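Local coordinates for protein hydrolase, haloacid dehalogenase-like family (Chlorobaculum tepidum, PDB 2HCF) that probably acts as a magnesium-dependent hydrolase of the haloacid dehalogenase-like family, pairing a Rossmann-like core with a mostly helical cap, at residues A[54-57]-A[58-62]; A[61-64]-A[65-69]; A[146-149]-A[150-153]. One frame throughout, in Å; residues are numbered along the deposited sequence.

Interaction 1: A[54-57]-A[58-62]; sequences IYEV and LSNVG
S59 turns OG into the space between its own backbone N and carbonyl carbon (chi1 70°), which folds the hydroxyl back onto the preceding helical turn. There OG stands 2.8 Å from Y55 O and 3.0 Å from E56 O, two acceptors competing for one proton. L58 swings CG to the far side from its carbonyl carbon (chi1 -65°), and its CD1 runs alongside I54 CG2 at 3.9 Å, the two side chains pointing the same way. These are neighbours one turn apart on helix 50-59, which probably belongs to the helical cap of this haloacid dehalogenase relative. Its i to i+4 bonds persist here: S59 N reaches Y55 O, and N60 N meets E56 O at 3.0 Å, almost in line with the carbonyl. A type I turn from S59 to G62 then carries the chain out of the helix. Replacing L58 by an alanine would probably open a gap beside I54 CG2 and strip I68 and Y34 of a packing partner. The N60 side chain crosses that of E56 obliquely, its CG 3.3 Å from the backbone oxygen E56 O, while ND2 is hydrogen-bonded to S39 O.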
loop_
_atom_site.group_PDB
_atom_site.type_symbol
_atom_site.label_atom_id
_atom_site.label_comp_id
_atom_site.label_asym_id
_atom_site.label_seq_id
_atom_site.Cartn_x
_atom_site.Cartn_y
_atom_site.Cartn_z
ATOM N N ILE A 54 8.197 -12.492 -1.164
ATOM C CA ILE A 54 8.737 -13.682 -0.500
ATOM C C ILE A 54 8.897 -14.792 -1.498
ATOM O O ILE A 54 9.952 -15.403 -1.550
ATOM C CB ILE A 54 7.882 -14.110 0.707
ATOM C CG1 ILE A 54 7.995 -13.032 1.792
ATOM C CG2 ILE A 54 8.289 -15.498 1.227
ATOM C CD1 ILE A 54 7.052 -13.204 3.003
ATOM N N TYR A 55 7.870 -15.036 -2.313
ATOM C CA TYR A 55 7.960 -16.089 -3.339
ATOM C C TYR A 55 9.044 -15.795 -4.368
ATOM O O TYR A 55 9.768 -16.710 -4.768
ATOM C CB TYR A 55 6.594 -16.364 -4.027
ATOM C CG TYR A 55 5.673 -17.285 -3.223
ATOM C CD1 TYR A 55 5.747 -18.671 -3.341
ATOM C CD2 TYR A 55 4.736 -16.765 -2.336
ATOM C CE1 TYR A 55 4.920 -19.503 -2.591
ATOM C CE2 TYR A 55 3.898 -17.582 -1.598
ATOM C CZ TYR A 55 4.006 -18.954 -1.716
ATOM O OH TYR A 55 3.166 -19.742 -0.955
ATOM N N GLU A 56 9.168 -14.544 -4.786
ATOM C CA GLU A 56 10.125 -14.177 -5.816
ATOM C C GLU A 56 11.557 -14.372 -5.343
ATOM O O GLU A 56 12.291 -15.115 -5.947
ATOM C CB GLU A 56 9.905 -12.752 -6.343
ATOM C CG GLU A 56 10.880 -12.416 -7.496
ATOM C CD GLU A 56 10.492 -11.184 -8.316
ATOM O OE1 GLU A 56 9.419 -10.575 -8.073
ATOM O OE2 GLU A 56 11.279 -10.831 -9.225
ATOM N N VAL A 57 11.938 -13.765 -4.237
ATOM C CA VAL A 57 13.345 -13.828 -3.808
ATOM C C VAL A 57 13.822 -15.246 -3.450
ATOM O O VAL A 57 15.007 -15.575 -3.639
ATOM C CB VAL A 57 13.628 -12.836 -2.663
ATOM C CG1 VAL A 57 13.184 -11.427 -3.071
ATOM C CG2 VAL A 57 12.949 -13.267 -1.396
ATOM N N LEU A 58 12.905 -16.074 -2.935
ATOM C CA LEU A 58 13.181 -17.471 -2.639
ATOM C C LEU A 58 13.177 -18.326 -3.883
ATOM O O LEU A 58 14.045 -19.194 -4.060
ATOM C CB LEU A 58 12.196 -18.031 -1.610
ATOM C CG LEU A 58 12.325 -17.365 -0.222
ATOM C CD1 LEU A 58 11.279 -17.910 0.738
ATOM C CD2 LEU A 58 13.716 -17.548 0.341
ATOM N N SER A 59 12.217 -18.114 -4.769
ATOM C CA SER A 59 12.202 -18.912 -5.975
ATOM C C SER A 59 13.457 -18.628 -6.857
ATOM O O SER A 59 13.934 -19.521 -7.567
ATOM C CB SER A 59 10.890 -18.710 -6.728
ATOM O OG SER A 59 10.851 -17.416 -7.274
ATOM N N ASN A 60 13.995 -17.400 -6.772
ATOM C CA ASN A 60 15.247 -17.008 -7.447
ATOM C C ASN A 60 16.443 -17.877 -7.056
ATOM O O ASN A 60 17.336 -18.104 -7.880
ATOM C CB ASN A 60 15.595 -15.532 -7.158
ATOM C CG ASN A 60 14.772 -14.543 -7.973
ATOM O OD1 ASN A 60 14.149 -14.905 -8.970
ATOM N ND2 ASN A 60 14.805 -13.263 -7.565
ATOM N N VAL A 61 16.482 -18.363 -5.813
ATOM C CA VAL A 61 17.573 -19.223 -5.400
ATOM C C VAL A 61 17.254 -20.729 -5.526
ATOM O O VAL A 61 18.049 -21.557 -5.109
ATOM C CB VAL A 61 18.116 -18.855 -3.994
ATOM C CG1 VAL A 61 18.628 -17.456 -3.993
ATOM C CG2 VAL A 61 17.079 -19.048 -2.912
ATOM N N GLY A 62 16.113 -21.072 -6.113
ATOM C CA GLY A 62 15.793 -22.456 -6.472
ATOM C C GLY A 62 14.773 -23.185 -5.603
ATOM O O GLY A 62 14.502 -24.356 -5.836
#

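Interaction 2: A[61-64]-A[65-69]. With MG (magnesium ion), chain C.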
loop_
_atom_site.group_PDB
_atom_site.type_symbol
_atom_site.label_atom_id
_atom_site.label_comp_id
_atom_site.label_asym_id
_atom_site.label_seq_id
_atom_site.Cartn_x
_atom_site.Cartn_y
_atom_site.Cartn_z
ATOM N N VAL A 61 16.482 -18.363 -5.813
ATOM C CA VAL A 61 17.573 -19.223 -5.400
ATOM C C VAL A 61 17.254 -20.729 -5.526
ATOM O O VAL A 61 18.049 -21.557 -5.109
ATOM C CB VAL A 61 18.116 -18.855 -3.994
ATOM C CG1 VAL A 61 18.628 -17.456 -3.993
ATOM C CG2 VAL A 61 17.079 -19.048 -2.912
ATOM N N GLY A 62 16.113 -21.072 -6.113
ATOM C CA GLY A 62 15.793 -22.456 -6.472
ATOM C C GLY A 62 14.773 -23.185 -5.603
ATOM O O GLY A 62 14.502 -24.356 -5.836
ATOM N N LEU A 63 14.205 -22.516 -4.602
ATOM C CA LEU A 63 13.135 -23.118 -3.790
ATOM C C LEU A 63 11.853 -23.319 -4.599
ATOM O O LEU A 63 11.480 -22.458 -5.354
ATOM C CB LEU A 63 12.818 -22.248 -2.575
ATOM C CG LEU A 63 13.690 -22.382 -1.327
ATOM C CD1 LEU A 63 14.939 -21.525 -1.403
ATOM C CD2 LEU A 63 12.899 -22.032 -0.062
ATOM N N GLU A 64 11.197 -24.471 -4.455
ATOM C CA GLU A 64 9.901 -24.728 -5.146
ATOM C C GLU A 64 8.786 -23.972 -4.447
ATOM O O GLU A 64 8.922 -23.679 -3.276
ATOM C CB GLU A 64 9.565 -26.230 -5.189
ATOM C CG GLU A 64 10.641 -27.099 -5.820
ATOM C CD GLU A 64 10.942 -26.690 -7.259
ATOM O OE1 GLU A 64 10.001 -26.202 -7.942
ATOM O OE2 GLU A 64 12.114 -26.841 -7.701
ATOM N N ARG A 65 7.697 -23.646 -5.158
ATOM C CA ARG A 65 6.594 -22.882 -4.549
ATOM C C ARG A 65 6.035 -23.605 -3.348
ATOM O O ARG A 65 5.827 -22.997 -2.307
ATOM C CB ARG A 65 5.477 -22.571 -5.535
ATOM C CG ARG A 65 5.717 -21.303 -6.330
ATOM C CD ARG A 65 4.487 -20.911 -7.129
ATOM N NE ARG A 65 3.536 -20.185 -6.291
ATOM C CZ ARG A 65 3.519 -18.863 -6.134
ATOM N NH1 ARG A 65 4.403 -18.087 -6.771
ATOM N NH2 ARG A 65 2.600 -18.308 -5.343
ATOM N N ALA A 66 5.849 -24.910 -3.476
ATOM C CA ALA A 66 5.318 -25.721 -2.373
ATOM C C ALA A 66 6.210 -25.643 -1.157
ATOM O O ALA A 66 5.724 -25.652 -0.046
ATOM C CB ALA A 66 5.160 -27.185 -2.801
ATOM N N GLU A 67 7.522 -25.614 -1.380
ATOM C CA GLU A 67 8.504 -25.493 -0.271
ATOM C C GLU A 67 8.428 -24.122 0.425
ATOM O O GLU A 67 8.504 -24.004 1.659
ATOM C CB GLU A 67 9.904 -25.755 -0.826
ATOM C CG GLU A 67 11.028 -25.668 0.166
ATOM C CD GLU A 67 12.409 -25.845 -0.482
ATOM O OE1 GLU A 67 12.488 -26.020 -1.734
ATOM O OE2 GLU A 67 13.409 -25.802 0.277
ATOM N N ILE A 68 8.279 -23.078 -0.375
ATOM C CA ILE A 68 8.102 -21.745 0.170
ATOM C C ILE A 68 6.790 -21.696 0.962
ATOM O O ILE A 68 6.770 -21.229 2.091
ATOM C CB ILE A 68 8.097 -20.685 -0.932
ATOM C CG1 ILE A 68 9.452 -20.679 -1.654
ATOM C CG2 ILE A 68 7.783 -19.274 -0.332
ATOM C CD1 ILE A 68 9.396 -20.111 -3.039
ATOM N N ALA A 69 5.713 -22.194 0.354
ATOM C CA ALA A 69 4.373 -22.210 0.968
ATOM C C ALA A 69 4.336 -22.896 2.325
ATOM O O ALA A 69 3.651 -22.436 3.249
ATOM C CB ALA A 69 3.388 -22.899 0.035
HETATM MG MG MG C . 13.063 -26.219 -9.403
HETATM O O HOH W 1 14.175 -24.621 -8.355
HETATM O O HOH W 2 7.901 -24.490 -7.826
HETATM O O HOH W 3 13.827 -25.900 -11.162
HETATM O O HOH W 4 14.631 -27.742 -8.748
HETATM O O HOH W 5 11.725 -27.927 -9.904
#
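The carboxylate of E64 is gripped at both oxygens: OE2 binds a magnesium ion at 2.0 Å, and OE1 accepts a hydrogen bond from a water that in turn accepts one from R65 N, 2.8 Å away. Binding is monodentate, since E64 OE1 stays 3.4 Å from the metal. Four waters also coordinate the ion, and one of them donates to G62 O at 2.6 Å, so the loop backbone forms part of the second shell. A bend at chi2 (-59°) takes the E64 carboxylate off toward the ion although the residue occupies the N-cap position of helix 65-86. A weak return bond comes from the other direction. E67, extended beyond CG, brings OE1 to 3.4 Å from E64 N, the half of a capping box made by the third helical residue. Beside it, L63 CB packs on I68 CG1 at 3.8 Å, bridging the residue before the N-cap and the fourth of the helix as a hydrophobic staple; the L63 and E67 side chains cross at about a right angle. I68 N closes the first turn on E64 O. Lying on the surface, far from the magnesium held by D10, D12 and D178, this largely hydrated ion is likely to offset the E64 charge, and its chemistry is more consistent with a peripheral site than with catalysis.

Interaction 3: A[146-149]-A[150-153]; sequences ALDR and NELP
From D148, still extended, the backbone takes helix-like angles from R149 onward, with E151 N bonded to D148 O and L152 N to R149 O, each at 3.1 Å. This turn leads from the loop after strand 140-141 into helix 152-164 of the Rossmann-like core of the haloacid dehalogenase fold, and the D148 side chain adds an Asx turn to it. With CG anti to its backbone N (chi1 176°), D148 sends OD1 ahead to receive N150 N at 2.9 Å, a donor that arrives from above the carboxylate plane, 60° out of it. The amide of N150 is turned obliquely against that carboxylate. A water taken up between them donates to D148 OD2 and accepts from N150 ND2. On its other flank D148 faces a like charge, E151 OE2 lying 4.5 Å from D148 OD2; a second water donates to both oxygens and probably eases their repulsion, while a third links E151 OE2 to L147 N. A146 CB lies against the turn, 3.5 Å from E151 OE1 and 4.0 Å from L152 CD2. R149 leaves in a different direction. Its chain, extended from CG to NE, carries NH2 into salt bridges with D10, a magnesium ligand, and with D182, and NH1 onto G47 O. Such a basic residue, just ahead of a core helix and reaching the first aspartate of the DxD pair, is consistent with the motif III position of the family. Behind it, R149 O receives L152 N from above its carbonyl plane, while P153 CD approaches the same oxygen to 3.4 Å.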
loop_
_atom_site.group_PDB
_atom_site.type_symbol
_atom_site.label_atom_id
_atom_site.label_comp_id
_atom_site.label_asym_id
_atom_site.label_seq_id
_atom_site.Cartn_x
_atom_site.Cartn_y
_atom_site.Cartn_z
ATOM N N ALA A 146 -4.143 -11.329 -0.501
ATOM C CA ALA A 146 -3.790 -11.847 -1.818
ATOM C C ALA A 146 -2.319 -11.685 -2.153
ATOM O O ALA A 146 -1.643 -10.829 -1.616
ATOM C CB ALA A 146 -4.617 -11.154 -2.887
ATOM N N LEU A 147 -1.855 -12.497 -3.107
ATOM C CA LEU A 147 -0.512 -12.361 -3.659
ATOM C C LEU A 147 -0.522 -11.405 -4.857
ATOM O O LEU A 147 0.501 -10.842 -5.198
ATOM C CB LEU A 147 0.033 -13.735 -4.108
ATOM C CG LEU A 147 0.228 -14.832 -3.043
ATOM C CD1 LEU A 147 0.540 -16.168 -3.726
ATOM C CD2 LEU A 147 1.318 -14.498 -2.050
ATOM N N ASP A 148 -1.693 -11.231 -5.482
ATOM C CA ASP A 148 -1.855 -10.384 -6.667
ATOM C C ASP A 148 -2.618 -9.109 -6.320
ATOM O O ASP A 148 -3.760 -9.181 -5.816
ATOM C CB ASP A 148 -2.632 -11.160 -7.708
ATOM C CG ASP A 148 -2.937 -10.340 -8.956
ATOM O OD1 ASP A 148 -2.535 -9.156 -9.025
ATOM O OD2 ASP A 148 -3.561 -10.915 -9.881
ATOM N N ARG A 149 -1.995 -7.958 -6.593
ATOM C CA ARG A 149 -2.529 -6.635 -6.173
ATOM C C ARG A 149 -3.909 -6.416 -6.785
ATOM O O ARG A 149 -4.749 -5.719 -6.238
ATOM C CB ARG A 149 -1.607 -5.457 -6.565
ATOM C CG ARG A 149 -1.915 -4.179 -5.758
ATOM C CD ARG A 149 -1.154 -2.949 -6.202
ATOM N NE ARG A 149 -1.449 -1.914 -5.234
ATOM C CZ ARG A 149 -0.647 -1.589 -4.246
ATOM N NH1 ARG A 149 0.546 -2.152 -4.145
ATOM N NH2 ARG A 149 -1.018 -0.659 -3.379
ATOM N N ASN A 150 -4.126 -7.039 -7.935
ATOM C CA ASN A 150 -5.387 -6.884 -8.687
ATOM C C ASN A 150 -6.614 -7.559 -8.102
ATOM O O ASN A 150 -7.725 -7.288 -8.562
ATOM C CB ASN A 150 -5.185 -7.330 -10.129
ATOM C CG ASN A 150 -4.249 -6.408 -10.881
ATOM O OD1 ASN A 150 -4.005 -5.268 -10.466
ATOM N ND2 ASN A 150 -3.717 -6.897 -11.991
ATOM N N GLU A 151 -6.423 -8.407 -7.091
ATOM C CA GLU A 151 -7.531 -8.926 -6.277
ATOM C C GLU A 151 -7.990 -7.936 -5.192
ATOM O O GLU A 151 -9.156 -7.958 -4.788
ATOM C CB GLU A 151 -7.119 -10.249 -5.623
ATOM C CG GLU A 151 -6.789 -11.344 -6.648
ATOM C CD GLU A 151 -6.351 -12.656 -6.007
ATOM O OE1 GLU A 151 -6.846 -12.998 -4.889
ATOM O OE2 GLU A 151 -5.499 -13.350 -6.633
ATOM N N LEU A 152 -7.090 -7.056 -4.749
ATOM C CA LEU A 152 -7.364 -6.150 -3.616
ATOM C C LEU A 152 -8.517 -5.126 -3.744
ATOM O O LEU A 152 -9.244 -4.914 -2.779
ATOM C CB LEU A 152 -6.085 -5.420 -3.216
ATOM C CG LEU A 152 -4.919 -6.214 -2.601
ATOM C CD1 LEU A 152 -4.033 -5.290 -1.773
ATOM C CD2 LEU A 152 -5.371 -7.405 -1.793
ATOM N N PRO A 153 -8.685 -4.475 -4.912
ATOM C CA PRO A 153 -9.763 -3.491 -5.059
ATOM C C PRO A 153 -11.138 -4.111 -4.800
ATOM O O PRO A 153 -11.973 -3.508 -4.183
ATOM C CB PRO A 153 -9.665 -3.076 -6.532
ATOM C CG PRO A 153 -8.333 -3.445 -6.940
ATOM C CD PRO A 153 -7.926 -4.629 -6.157
HETATM O O HOH W 6 -3.613 -14.051 -4.769
HETATM O O HOH W 7 -4.989 -13.580 -9.128
HETATM O O HOH W 8 -3.877 -9.970 -12.256
#

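Followed from the N terminus, the three contacts come in series, and each is a short closure rather than a long loop. Interaction 1 ends helix 50-59; interaction 2 begins on V61 and G62, where interaction 1 stops, and starts helix 65-86, so the pair frames the bend of a helical hairpin. None nests in or crosses another. The hairpin closes on itself through a cation-pi contact, Y55 CD1 lying 3.6 Å from R65 CZ, with I68 against the Y55 ring and A69 CB at its hydroxyl. Some eighty residues later, interaction 3 opens helix 152-164 in the core. Its L147 reaches across to both Y55 and R65, so residues 146-149 join the hairpin to the Rossmann-like domain.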